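Local atomic coordinates of ribose-phosphate pyrophosphokinase (Thermus thermophilus, PDB entry 7PN0), a protein that catalyses the transfer of a diphosphate group from ATP to ribose 5-phosphate, forming phosphoribosyl pyrophosphate and AMP. Residues V158-V166 and E208-I216; S222-V231 and P254-V264. One frame throughout, in Å; residues are numbered along the deposited sequence.

Contact 1. Residues V158-V166 and E208-I216; sequences VDLENAVVV and EVEGKTALI
Val164 O is gripped by two donors of the adjacent strand: Leu215 N, 2.8 Å away with an N-H...O angle of 164°, and the CA-H of Ala214, with Ala214 CA 3.3 Å from Val164 O. Thr213 O repeats the scheme, taking Val164 N at 2.9 Å together with the CA-H of Ala163, and Leu215 O does so with Val166 N and Val165 CA. Thr213 N starts the ladder on Asn162 O at 2.8 Å. The bridges Ala163-Thr213, Val164-Ala214 and Val165-Leu215 establish a parallel pairing of adjacent inner strands in the mixed seven-stranded sheet of the C-terminal, PRTase-like domain, and the short strand axes diverge by 33°. One sheet face carries Ala163, Val165, Thr213 and Leu215. Beside it Leu215 CD2 fits against both methyls of Val158, 4.0 Å from Val158 CG1, and Tyr243 of the next strand touches Val158, Thr213 and Leu215 as well. On the other face Val164 CG1 stands between its own backbone N and carbonyl carbon (chi1 58°), which turns it to Lys212 CB at 3.9 Å and to Val209 CG1. The Lys212 chain, bent at chi2 and chi3, crosses Val164 at about a right angle. Val166 CG2 touches Val209 CG1 and Ala214 CB, each at 3.9 Å. Val209 to Lys212 form a type II turn, closed by Lys212 N on Val209 O at 2.9 Å, with Gly211 at positive phi. Thr213 OG1 is hydrogen-bonded to Glu241 beyond the pair. The chemistry implies a division of labour: backbone N-H...O hydrogen bonds set direction and register, while mostly aliphatic side chains pack on both faces.

Contact 2. Residues S222-V231 and P254-V264; sequences STAGSLVEAV and PALDRIAKSPV. With SO4 (sulfate ion), chain D; SO4 (sulfate ion), chain G.
Arg258 NH2 approaches Thr223 O from well above the carbonyl plane, 61° out of it and so not on a lone pair, in a hydrogen bond of 3.1 Å. The edge of the same guanidinium is turned to a sulfate ion (chain G): Arg258 NH1 gives that ion's O4 a bond of 2.7 Å, and NH2 reaches its O1. Thr223 OG1 donates to O2 of this sulfate over 2.8 Å. The arginine chain runs extended from CG to NE, carrying its head past Pro254, whose CG lies 3.4 Å above the centre of one guanidinium face. Replacing Arg258 by alanine would probably cost this anion its guanidinium contacts and leave Thr223 O without that donor and the Pro254 ring without the flat group against it. A second sulfate (chain D) sits at the helix start, held by Ser222 N and Ala224 N before the helix, the latter 2.8 Å from its O4, and by Ser226 N and Leu227 N of its first turn. Both ions probably come from the crystallisation liquor. Val228 CG2 presses on Arg258 CB at 3.8 Å, crossing it at about a right angle. Val231 CG1, anti to its backbone N (chi1 173°), lies 3.4 Å from Ser262 OG and also meets Pro263 CG. Ser262 OG accepts from Val264 N in an ST turn, and a water joins it to Val228 O. Four backbone amides of the Ser-Thr-Ala-Gly-Ser-Leu turn round an anion mark what is probably the ribose 5-phosphate loop of the synthetases, counterpart of the PRPP loop in phosphoribosyltransferases, and the chain D sulfate is consistent with the sugar's phosphate position.

Overall arrangement
Both segments of contact 1 precede those of contact 2 along the chain, and the centres of the two contacts lie about 19 Å apart. Both belong to the mixed seven-stranded sheet and its covering helices: contact 1 joins the neighbouring strands 163-167 and 213-218, and contact 2 joins helix 225-236, which follows the second of these strands, to helix 255-261. They meet directly, for Ile216 CD1 packs 4.0 Å from Ala230 CB and also against Val231. Leu234 of helix 225-236 further covers Val166, Ala214 and Ile216. The strand pair thus leads, through strand 213-218, to the anion-binding turn beyond the C-terminal end of an inner strand.

Contact 1. Residues V158-V166 and E208-I216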
ATOM      1  N   VAL A 158     -23.999 -45.079  12.064  1.00 26.21           N
ATOM      2  CA  VAL A 158     -25.443 -45.010  12.397  1.00 30.20           C
ATOM      3  C   VAL A 158     -26.221 -45.858  11.397  1.00 30.65           C
ATOM      4  O   VAL A 158     -25.752 -46.118  10.279  1.00 30.67           O
ATOM      5  CB  VAL A 158     -25.995 -43.567  12.472  1.00 31.61           C
ATOM      6  CG1 VAL A 158     -25.224 -42.681  13.446  1.00 30.65           C
ATOM      7  CG2 VAL A 158     -26.081 -42.926  11.100  1.00 31.03           C
ATOM      8  N   ASP A 159     -27.405 -46.237  11.847  1.00 35.65           N
ATOM      9  CA  ASP A 159     -28.437 -46.960  11.085  1.00 35.21           C
ATOM     10  C   ASP A 159     -29.070 -46.003  10.073  1.00 33.24           C
ATOM     11  O   ASP A 159     -30.075 -45.313  10.413  1.00 32.55           O
ATOM     12  CB  ASP A 159     -29.450 -47.510  12.082  1.00 37.98           C
ATOM     13  CG  ASP A 159     -30.512 -48.346  11.421  1.00 43.96           C
ATOM     14  OD1 ASP A 159     -30.280 -48.765  10.221  1.00 39.61           O
ATOM     15  OD2 ASP A 159     -31.559 -48.560  12.119  1.00 45.99           O
ATOM     16  N   LEU A 160     -28.554 -45.987   8.854  1.00 30.99           N
ATOM     17  CA  LEU A 160     -29.044 -45.045   7.830  1.00 31.95           C
ATOM     18  C   LEU A 160     -30.508 -45.359   7.468  1.00 36.84           C
ATOM     19  O   LEU A 160     -31.204 -44.400   7.060  1.00 29.61           O
ATOM     20  CB  LEU A 160     -28.124 -45.102   6.612  1.00 34.05           C
ATOM     21  CG  LEU A 160     -26.734 -44.500   6.832  1.00 33.28           C
ATOM     22  CD1 LEU A 160     -25.926 -44.579   5.551  1.00 31.66           C
ATOM     23  CD2 LEU A 160     -26.810 -43.052   7.327  1.00 33.69           C
ATOM     24  N   GLU A 161     -30.966 -46.615   7.629  1.00 37.04           N
ATOM     25  CA  GLU A 161     -32.351 -47.036   7.254  1.00 40.08           C
ATOM     26  C   GLU A 161     -33.375 -46.260   8.084  1.00 37.23           C
ATOM     27  O   GLU A 161     -34.525 -46.184   7.655  1.00 38.33           O
ATOM     28  CB  GLU A 161     -32.659 -48.527   7.491  1.00 47.16           C
ATOM     29  CG  GLU A 161     -31.500 -49.502   7.294  1.00 53.29           C
ATOM     30  CD  GLU A 161     -30.674 -49.325   6.029  1.00 65.35           C
ATOM     31  OE1 GLU A 161     -29.469 -49.700   6.049  1.00 70.78           O
ATOM     32  OE2 GLU A 161     -31.232 -48.811   5.026  1.00 67.10           O
ATOM     33  N   ASN A 162     -32.979 -45.739   9.246  1.00 35.22           N
ATOM     34  CA  ASN A 162     -33.902 -45.157  10.258  1.00 35.52           C
ATOM     35  C   ASN A 162     -33.365 -43.813  10.769  1.00 33.00           C
ATOM     36  O   ASN A 162     -33.682 -43.441  11.933  1.00 33.67           O
ATOM     37  CB  ASN A 162     -34.109 -46.164  11.395  1.00 37.78           C
ATOM     38  CG  ASN A 162     -35.112 -45.717  12.437  1.00 38.25           C
ATOM     39  OD1 ASN A 162     -34.930 -45.984  13.628  1.00 42.52           O
ATOM     40  ND2 ASN A 162     -36.156 -45.024  12.007  1.00 36.91           N
ATOM     41  N   ALA A 163     -32.620 -43.087   9.929  1.00 30.71           N
ATOM     42  CA  ALA A 163     -31.923 -41.837  10.318  1.00 28.42           C
ATOM     43  C   ALA A 163     -32.627 -40.629   9.693  1.00 26.45           C
ATOM     44  O   ALA A 163     -33.247 -40.765   8.604  1.00 23.77           O
ATOM     45  CB  ALA A 163     -30.480 -41.910   9.896  1.00 30.04           C
ATOM     46  N   VAL A 164     -32.508 -39.478  10.355  1.00 25.44           N
ATOM     47  CA  VAL A 164     -32.965 -38.174   9.806  1.00 24.32           C
ATOM     48  C   VAL A 164     -31.950 -37.102  10.222  1.00 21.71           C
ATOM     49  O   VAL A 164     -31.465 -37.134  11.346  1.00 21.45           O
ATOM     50  CB  VAL A 164     -34.375 -37.865  10.333  1.00 24.33           C
ATOM     51  CG1 VAL A 164     -34.407 -37.843  11.844  1.00 24.10           C
ATOM     52  CG2 VAL A 164     -34.940 -36.576   9.751  1.00 26.76           C
ATOM     53  N   VAL A 165     -31.641 -36.179   9.331  1.00 23.43           N
ATOM     54  CA  VAL A 165     -30.795 -35.011   9.670  1.00 23.77           C
ATOM     55  C   VAL A 165     -31.716 -33.890  10.188  1.00 23.66           C
ATOM     56  O   VAL A 165     -32.714 -33.553   9.521  1.00 22.61           O
ATOM     57  CB  VAL A 165     -29.933 -34.593   8.458  1.00 26.03           C
ATOM     58  CG1 VAL A 165     -29.055 -33.395   8.774  1.00 26.42           C
ATOM     59  CG2 VAL A 165     -29.079 -35.748   7.965  1.00 29.11           C
ATOM     60  N   VAL A 166     -31.397 -33.307  11.331  1.00 20.74           N
ATOM     61  CA  VAL A 166     -32.247 -32.267  11.953  1.00 22.98           C
ATOM     62  C   VAL A 166     -31.436 -30.978  12.020  1.00 23.42           C
ATOM     63  O   VAL A 166     -30.327 -31.016  12.588  1.00 23.64           O
ATOM     64  CB  VAL A 166     -32.703 -32.696  13.354  1.00 22.59           C
ATOM     65  CG1 VAL A 166     -33.573 -31.626  13.993  1.00 24.06           C
ATOM     66  CG2 VAL A 166     -33.389 -34.058  13.312  1.00 22.59           C
ATOM     67  N   GLU A 208     -40.250 -35.742  10.333  1.00 36.40           N
ATOM     68  CA  GLU A 208     -40.507 -36.736  11.399  1.00 37.35           C
ATOM     69  C   GLU A 208     -39.194 -37.119  12.088  1.00 33.40           C
ATOM     70  O   GLU A 208     -38.207 -37.405  11.374  1.00 32.58           O
ATOM     71  CB  GLU A 208     -41.195 -37.949  10.773  1.00 44.35           C
ATOM     72  CG  GLU A 208     -42.698 -37.770  10.639  1.00 52.16           C
ATOM     73  CD  GLU A 208     -43.235 -38.043   9.242  1.00 58.34           C
ATOM     74  OE1 GLU A 208     -42.629 -37.539   8.270  1.00 62.59           O
ATOM     75  OE2 GLU A 208     -44.255 -38.760   9.127  1.00 64.99           O
ATOM     76  N   VAL A 209     -39.194 -37.169  13.420  1.00 30.04           N
ATOM     77  CA  VAL A 209     -38.041 -37.731  14.181  1.00 31.99           C
ATOM     78  C   VAL A 209     -38.482 -38.868  15.106  1.00 35.56           C
ATOM     79  O   VAL A 209     -37.589 -39.533  15.663  1.00 35.12           O
ATOM     80  CB  VAL A 209     -37.325 -36.618  14.964  1.00 30.30           C
ATOM     81  CG1 VAL A 209     -36.886 -35.507  14.025  1.00 30.98           C
ATOM     82  CG2 VAL A 209     -38.197 -36.082  16.091  1.00 29.87           C
ATOM     83  N   GLU A 210     -39.784 -39.090  15.305  1.00 37.22           N
ATOM     84  CA  GLU A 210     -40.218 -40.027  16.372  1.00 35.26           C
ATOM     85  C   GLU A 210     -39.655 -41.415  16.047  1.00 31.79           C
ATOM     86  O   GLU A 210     -39.903 -41.890  14.932  1.00 30.88           O
ATOM     87  CB  GLU A 210     -41.737 -40.066  16.533  1.00 38.75           C
ATOM     88  CG  GLU A 210     -42.147 -40.838  17.775  1.00 43.78           C
ATOM     89  CD  GLU A 210     -43.637 -41.063  17.913  1.00 51.59           C
ATOM     90  OE1 GLU A 210     -44.029 -41.879  18.770  1.00 56.50           O
ATOM     91  OE2 GLU A 210     -44.400 -40.439  17.150  1.00 59.97           O
ATOM     92  N   GLY A 211     -38.912 -42.009  16.998  1.00 33.72           N
ATOM     93  CA  GLY A 211     -38.283 -43.345  16.893  1.00 33.23           C
ATOM     94  C   GLY A 211     -37.140 -43.387  15.890  1.00 34.81           C
ATOM     95  O   GLY A 211     -36.679 -44.512  15.519  1.00 33.11           O
ATOM     96  N   LYS A 212     -36.658 -42.221  15.446  1.00 32.06           N
ATOM     97  CA  LYS A 212     -35.600 -42.172  14.403  1.00 31.08           C
ATOM     98  C   LYS A 212     -34.267 -41.854  15.084  1.00 24.91           C
ATOM     99  O   LYS A 212     -34.258 -41.312  16.208  1.00 22.06           O
ATOM    100  CB  LYS A 212     -35.942 -41.177  13.285  1.00 34.80           C
ATOM    101  CG  LYS A 212     -37.332 -41.349  12.677  1.00 42.12           C
ATOM    102  CD  LYS A 212     -37.340 -41.952  11.295  1.00 47.99           C
ATOM    103  CE  LYS A 212     -37.224 -40.924  10.188  1.00 55.10           C
ATOM    104  NZ  LYS A 212     -37.751 -41.439   8.896  1.00 55.50           N
ATOM    105  N   THR A 213     -33.185 -42.229  14.419  1.00 24.83           N
ATOM    106  CA  THR A 213     -31.812 -41.821  14.787  1.00 24.51           C
ATOM    107  C   THR A 213     -31.603 -40.433  14.186  1.00 22.51           C
ATOM    108  O   THR A 213     -31.528 -40.331  12.974  1.00 23.04           O
ATOM    109  CB  THR A 213     -30.772 -42.828  14.286  1.00 26.38           C
ATOM    110  OG1 THR A 213     -31.085 -44.018  15.006  1.00 27.18           O
ATOM    111  CG2 THR A 213     -29.347 -42.407  14.570  1.00 25.89           C
ATOM    112  N   ALA A 214     -31.650 -39.404  15.017  1.00 24.37           N
ATOM    113  CA  ALA A 214     -31.480 -38.009  14.574  1.00 21.95           C
ATOM    114  C   ALA A 214     -29.974 -37.692  14.503  1.00 23.65           C
ATOM    115  O   ALA A 214     -29.229 -37.981  15.476  1.00 20.46           O
ATOM    116  CB  ALA A 214     -32.194 -37.099  15.516  1.00 22.42           C
ATOM    117  N   LEU A 215     -29.560 -37.069  13.402  1.00 22.42           N
ATOM    118  CA  LEU A 215     -28.179 -36.596  13.184  1.00 21.17           C
ATOM    119  C   LEU A 215     -28.189 -35.056  13.239  1.00 20.24           C
ATOM    120  O   LEU A 215     -28.999 -34.454  12.522  1.00 19.63           O
ATOM    121  CB  LEU A 215     -27.702 -37.100  11.823  1.00 22.73           C
ATOM    122  CG  LEU A 215     -27.893 -38.585  11.547  1.00 23.91           C
ATOM    123  CD1 LEU A 215     -27.206 -38.948  10.253  1.00 23.35           C
ATOM    124  CD2 LEU A 215     -27.358 -39.427  12.704  1.00 26.36           C
ATOM    125  N   ILE A 216     -27.320 -34.443  14.034  1.00 20.81           N
ATOM    126  CA  ILE A 216     -27.148 -32.954  13.985  1.00 20.96           C
ATOM    127  C   ILE A 216     -25.710 -32.617  13.607  1.00 21.10           C
ATOM    128  O   ILE A 216     -24.754 -33.352  13.990  1.00 17.76           O
ATOM    129  CB  ILE A 216     -27.626 -32.265  15.262  1.00 23.11           C
ATOM    130  CG1 ILE A 216     -26.732 -32.562  16.466  1.00 26.41           C
ATOM    131  CG2 ILE A 216     -29.090 -32.625  15.510  1.00 23.83           C
ATOM    132  CD1 ILE A 216     -27.197 -31.961  17.768  1.00 30.27           C
TER

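Contact 2. Residues S222-V231 and P254-V264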
ATOM      1  N   SER A 222     -18.363 -25.194  20.753  1.00 18.71           N
ATOM      2  CA  SER A 222     -17.605 -24.423  21.756  1.00 18.01           C
ATOM      3  C   SER A 222     -18.012 -24.876  23.158  1.00 20.60           C
ATOM      4  O   SER A 222     -17.313 -25.749  23.724  1.00 20.48           O
ATOM      5  CB  SER A 222     -17.753 -22.930  21.512  1.00 21.12           C
ATOM      6  OG  SER A 222     -19.125 -22.533  21.420  1.00 21.42           O
ATOM      7  N   THR A 223     -19.090 -24.315  23.691  1.00 20.20           N
ATOM      8  CA  THR A 223     -19.621 -24.605  25.044  1.00 20.36           C
ATOM      9  C   THR A 223     -20.637 -25.753  25.007  1.00 20.34           C
ATOM     10  O   THR A 223     -21.082 -26.171  26.103  1.00 23.40           O
ATOM     11  CB  THR A 223     -20.283 -23.366  25.646  1.00 20.43           C
ATOM     12  OG1 THR A 223     -21.440 -23.056  24.885  1.00 20.65           O
ATOM     13  CG2 THR A 223     -19.365 -22.170  25.679  1.00 20.87           C
ATOM     14  N   ALA A 224     -21.003 -26.232  23.825  1.00 21.69           N
ATOM     15  CA  ALA A 224     -22.023 -27.291  23.598  1.00 23.32           C
ATOM     16  C   ALA A 224     -23.423 -26.813  24.008  1.00 24.61           C
ATOM     17  O   ALA A 224     -24.306 -27.670  24.097  1.00 24.65           O
ATOM     18  CB  ALA A 224     -21.648 -28.551  24.340  1.00 24.71           C
ATOM     19  N   GLY A 225     -23.630 -25.499  24.198  1.00 26.60           N
ATOM     20  CA  GLY A 225     -24.954 -24.906  24.503  1.00 27.20           C
ATOM     21  C   GLY A 225     -26.012 -25.245  23.454  1.00 28.20           C
ATOM     22  O   GLY A 225     -27.105 -25.742  23.843  1.00 27.75           O
ATOM     23  N   SER A 226     -25.726 -25.023  22.166  1.00 25.01           N
ATOM     24  CA  SER A 226     -26.674 -25.345  21.063  1.00 26.15           C
ATOM     25  C   SER A 226     -26.836 -26.870  20.872  1.00 25.05           C
ATOM     26  O   SER A 226     -27.982 -27.344  20.634  1.00 23.06           O
ATOM     27  CB  SER A 226     -26.273 -24.668  19.806  1.00 27.89           C
ATOM     28  OG  SER A 226     -26.935 -25.282  18.721  1.00 30.78           O
ATOM     29  N   LEU A 227     -25.770 -27.655  20.995  1.00 21.89           N
ATOM     30  CA  LEU A 227     -25.845 -29.140  20.870  1.00 23.60           C
ATOM     31  C   LEU A 227     -26.830 -29.700  21.920  1.00 23.35           C
ATOM     32  O   LEU A 227     -27.770 -30.416  21.534  1.00 24.03           O
ATOM     33  CB  LEU A 227     -24.423 -29.703  21.005  1.00 25.73           C
ATOM     34  CG  LEU A 227     -24.249 -31.214  20.816  1.00 27.86           C
ATOM     35  CD1 LEU A 227     -22.788 -31.548  20.573  1.00 29.15           C
ATOM     36  CD2 LEU A 227     -24.723 -31.983  22.040  1.00 28.76           C
ATOM     37  N   VAL A 228     -26.656 -29.324  23.173  1.00 24.23           N
ATOM     38  CA  VAL A 228     -27.470 -29.746  24.356  1.00 28.20           C
ATOM     39  C   VAL A 228     -28.951 -29.434  24.118  1.00 28.69           C
ATOM     40  O   VAL A 228     -29.796 -30.356  24.312  1.00 25.32           O
ATOM     41  CB  VAL A 228     -26.926 -29.069  25.636  1.00 33.77           C
ATOM     42  CG1 VAL A 228     -28.004 -28.762  26.673  1.00 39.03           C
ATOM     43  CG2 VAL A 228     -25.819 -29.912  26.248  1.00 35.36           C
ATOM     44  N   GLU A 229     -29.269 -28.203  23.705  1.00 25.96           N
ATOM     45  CA  GLU A 229     -30.664 -27.746  23.492  1.00 26.33           C
ATOM     46  C   GLU A 229     -31.303 -28.609  22.412  1.00 26.39           C
ATOM     47  O   GLU A 229     -32.458 -29.014  22.566  1.00 25.42           O
ATOM     48  CB  GLU A 229     -30.722 -26.299  22.989  1.00 29.83           C
ATOM     49  CG  GLU A 229     -30.561 -25.229  24.040  1.00 33.11           C
ATOM     50  CD  GLU A 229     -30.949 -23.834  23.553  1.00 34.96           C
ATOM     51  OE1 GLU A 229     -31.689 -23.740  22.554  1.00 39.92           O
ATOM     52  OE2 GLU A 229     -30.503 -22.845  24.154  1.00 40.67           O
ATOM     53  N   ALA A 230     -30.592 -28.823  21.300  1.00 24.48           N
ATOM     54  CA  ALA A 230     -31.132 -29.580  20.156  1.00 22.54           C
ATOM     55  C   ALA A 230     -31.412 -31.019  20.614  1.00 24.18           C
ATOM     56  O   ALA A 230     -32.484 -31.559  20.279  1.00 21.57           O
ATOM     57  CB  ALA A 230     -30.174 -29.521  19.005  1.00 23.72           C
ATOM     58  N   VAL A 231     -30.463 -31.626  21.317  1.00 23.69           N
ATOM     59  CA  VAL A 231     -30.595 -33.048  21.756  1.00 27.44           C
ATOM     60  C   VAL A 231     -31.800 -33.141  22.698  1.00 27.98           C
ATOM     61  O   VAL A 231     -32.595 -34.094  22.530  1.00 28.70           O
ATOM     62  CB  VAL A 231     -29.313 -33.575  22.419  1.00 26.23           C
ATOM     63  CG1 VAL A 231     -29.531 -34.967  23.011  1.00 27.33           C
ATOM     64  CG2 VAL A 231     -28.159 -33.602  21.434  1.00 27.37           C
ATOM     65  N   PRO A 254     -18.098 -25.400  29.969  1.00 26.85           N
ATOM     66  CA  PRO A 254     -18.875 -26.561  30.426  1.00 27.16           C
ATOM     67  C   PRO A 254     -19.099 -27.646  29.357  1.00 29.20           C
ATOM     68  O   PRO A 254     -19.884 -28.557  29.608  1.00 26.49           O
ATOM     69  CB  PRO A 254     -20.223 -25.908  30.785  1.00 26.90           C
ATOM     70  CG  PRO A 254     -20.358 -24.781  29.776  1.00 27.71           C
ATOM     71  CD  PRO A 254     -18.943 -24.270  29.547  1.00 25.60           C
ATOM     72  N   ALA A 255     -18.483 -27.534  28.166  1.00 23.17           N
ATOM     73  CA  ALA A 255     -18.819 -28.435  27.034  1.00 24.19           C
ATOM     74  C   ALA A 255     -18.746 -29.921  27.454  1.00 22.81           C
ATOM     75  O   ALA A 255     -19.671 -30.674  27.125  1.00 22.52           O
ATOM     76  CB  ALA A 255     -17.913 -28.149  25.871  1.00 23.03           C
ATOM     77  N   LEU A 256     -17.649 -30.350  28.059  1.00 22.61           N
ATOM     78  CA  LEU A 256     -17.396 -31.798  28.318  1.00 26.82           C
ATOM     79  C   LEU A 256     -18.439 -32.324  29.327  1.00 27.15           C
ATOM     80  O   LEU A 256     -19.057 -33.374  29.053  1.00 23.57           O
ATOM     81  CB  LEU A 256     -15.964 -31.983  28.829  1.00 29.98           C
ATOM     82  CG  LEU A 256     -14.942 -32.395  27.767  1.00 35.55           C
ATOM     83  CD1 LEU A 256     -15.126 -33.857  27.428  1.00 42.60           C
ATOM     84  CD2 LEU A 256     -15.058 -31.563  26.504  1.00 34.20           C
ATOM     85  N   ASP A 257     -18.660 -31.578  30.409  1.00 28.52           N
ATOM     86  CA  ASP A 257     -19.683 -31.880  31.455  1.00 30.68           C
ATOM     87  C   ASP A 257     -21.068 -31.953  30.813  1.00 31.00           C
ATOM     88  O   ASP A 257     -21.843 -32.843  31.175  1.00 29.14           O
ATOM     89  CB  ASP A 257     -19.695 -30.838  32.580  1.00 30.46           C
ATOM     90  CG  ASP A 257     -18.459 -30.777  33.469  1.00 36.10           C
ATOM     91  OD1 ASP A 257     -17.632 -31.711  33.457  1.00 40.40           O
ATOM     92  OD2 ASP A 257     -18.326 -29.794  34.170  1.00 42.58           O
ATOM     93  N   ARG A 258     -21.387 -31.020  29.908  1.00 28.62           N
ATOM     94  CA  ARG A 258     -22.727 -30.910  29.281  1.00 25.95           C
ATOM     95  C   ARG A 258     -22.966 -32.116  28.374  1.00 26.73           C
ATOM     96  O   ARG A 258     -24.062 -32.692  28.395  1.00 26.50           O
ATOM     97  CB  ARG A 258     -22.817 -29.601  28.496  1.00 26.02           C
ATOM     98  CG  ARG A 258     -23.113 -28.378  29.347  1.00 27.82           C
ATOM     99  CD  ARG A 258     -23.141 -27.139  28.484  1.00 29.61           C
ATOM    100  NE  ARG A 258     -23.602 -25.970  29.196  1.00 27.56           N
ATOM    101  CZ  ARG A 258     -23.693 -24.750  28.669  1.00 33.57           C
ATOM    102  NH1 ARG A 258     -24.121 -23.737  29.411  1.00 33.10           N
ATOM    103  NH2 ARG A 258     -23.295 -24.526  27.423  1.00 28.40           N
ATOM    104  N   ILE A 259     -21.965 -32.474  27.575  1.00 25.90           N
ATOM    105  CA  ILE A 259     -22.006 -33.661  26.684  1.00 23.58           C
ATOM    106  C   ILE A 259     -22.157 -34.938  27.515  1.00 24.46           C
ATOM    107  O   ILE A 259     -22.960 -35.761  27.115  1.00 23.37           O
ATOM    108  CB  ILE A 259     -20.765 -33.668  25.788  1.00 22.79           C
ATOM    109  CG1 ILE A 259     -20.819 -32.489  24.819  1.00 22.44           C
ATOM    110  CG2 ILE A 259     -20.618 -34.992  25.066  1.00 21.67           C
ATOM    111  CD1 ILE A 259     -19.514 -32.256  24.070  1.00 22.79           C
ATOM    112  N   ALA A 260     -21.418 -35.099  28.609  1.00 27.01           N
ATOM    113  CA  ALA A 260     -21.529 -36.296  29.495  1.00 28.40           C
ATOM    114  C   ALA A 260     -22.957 -36.389  30.054  1.00 29.72           C
ATOM    115  O   ALA A 260     -23.471 -37.492  30.112  1.00 30.19           O
ATOM    116  CB  ALA A 260     -20.525 -36.228  30.602  1.00 28.00           C
ATOM    117  N   LYS A 261     -23.576 -35.253  30.387  1.00 32.26           N
ATOM    118  CA  LYS A 261     -24.906 -35.150  31.056  1.00 35.61           C
ATOM    119  C   LYS A 261     -26.013 -35.377  30.030  1.00 35.07           C
ATOM    120  O   LYS A 261     -27.050 -35.951  30.390  1.00 30.44           O
ATOM    121  CB  LYS A 261     -25.122 -33.764  31.669  1.00 44.21           C
ATOM    122  CG  LYS A 261     -24.745 -33.613  33.137  1.00 55.54           C
ATOM    123  CD  LYS A 261     -25.472 -32.457  33.840  1.00 61.38           C
ATOM    124  CE  LYS A 261     -25.908 -32.767  35.263  1.00 70.62           C
ATOM    125  NZ  LYS A 261     -24.755 -32.896  36.193  1.00 74.33           N
ATOM    126  N   SER A 262     -25.818 -34.884  28.804  1.00 26.92           N
ATOM    127  CA  SER A 262     -26.770 -35.006  27.667  1.00 26.11           C
ATOM    128  C   SER A 262     -26.968 -36.472  27.316  1.00 24.71           C
ATOM    129  O   SER A 262     -26.046 -37.280  27.420  1.00 27.83           O
ATOM    130  CB  SER A 262     -26.259 -34.221  26.463  1.00 25.87           C
ATOM    131  OG  SER A 262     -27.052 -34.433  25.304  1.00 23.90           O
ATOM    132  N   PRO A 263     -28.168 -36.865  26.853  1.00 27.28           N
ATOM    133  CA  PRO A 263     -28.375 -38.207  26.313  1.00 29.24           C
ATOM    134  C   PRO A 263     -27.725 -38.424  24.941  1.00 25.77           C
ATOM    135  O   PRO A 263     -27.890 -39.467  24.361  1.00 26.15           O
ATOM    136  CB  PRO A 263     -29.904 -38.327  26.189  1.00 30.02           C
ATOM    137  CG  PRO A 263     -30.406 -36.911  26.137  1.00 28.99           C
ATOM    138  CD  PRO A 263     -29.410 -36.089  26.931  1.00 28.73           C
ATOM    139  N   VAL A 264     -27.028 -37.423  24.410  1.00 23.19           N
ATOM    140  CA  VAL A 264     -26.387 -37.565  23.066  1.00 21.80           C
ATOM    141  C   VAL A 264     -25.518 -38.830  23.059  1.00 20.86           C
ATOM    142  O   VAL A 264     -24.745 -39.028  23.994  1.00 22.03           O
ATOM    143  CB  VAL A 264     -25.585 -36.305  22.674  1.00 20.65           C
ATOM    144  CG1 VAL A 264     -24.381 -36.081  23.569  1.00 22.19           C
ATOM    145  CG2 VAL A 264     -25.211 -36.319  21.207  1.00 22.73           C
TER
HETATM  146  S   SO4 D 402     -22.365 -25.105  20.479  1.00 25.56           S
HETATM  147  O1  SO4 D 402     -23.057 -26.395  20.540  1.00 22.84           O
HETATM  148  O2  SO4 D 402     -22.088 -24.794  19.098  1.00 25.91           O
HETATM  149  O3  SO4 D 402     -23.242 -24.082  21.027  1.00 26.87           O
HETATM  150  O4  SO4 D 402     -21.107 -25.163  21.186  1.00 22.83           O
HETATM  151  S   SO4 G 405     -23.792 -21.014  26.688  1.00 42.69           S
HETATM  152  O1  SO4 G 405     -24.432 -22.013  25.886  1.00 43.55           O
HETATM  153  O2  SO4 G 405     -22.454 -20.783  26.244  1.00 40.41           O
HETATM  154  O3  SO4 G 405     -24.557 -19.816  26.575  1.00 48.28           O
HETATM  155  O4  SO4 G 405     -23.739 -21.444  28.056  1.00 47.98           O
HETATM  156  O   HOH W   1     -28.906 -32.742  25.803  1.00 30.76           O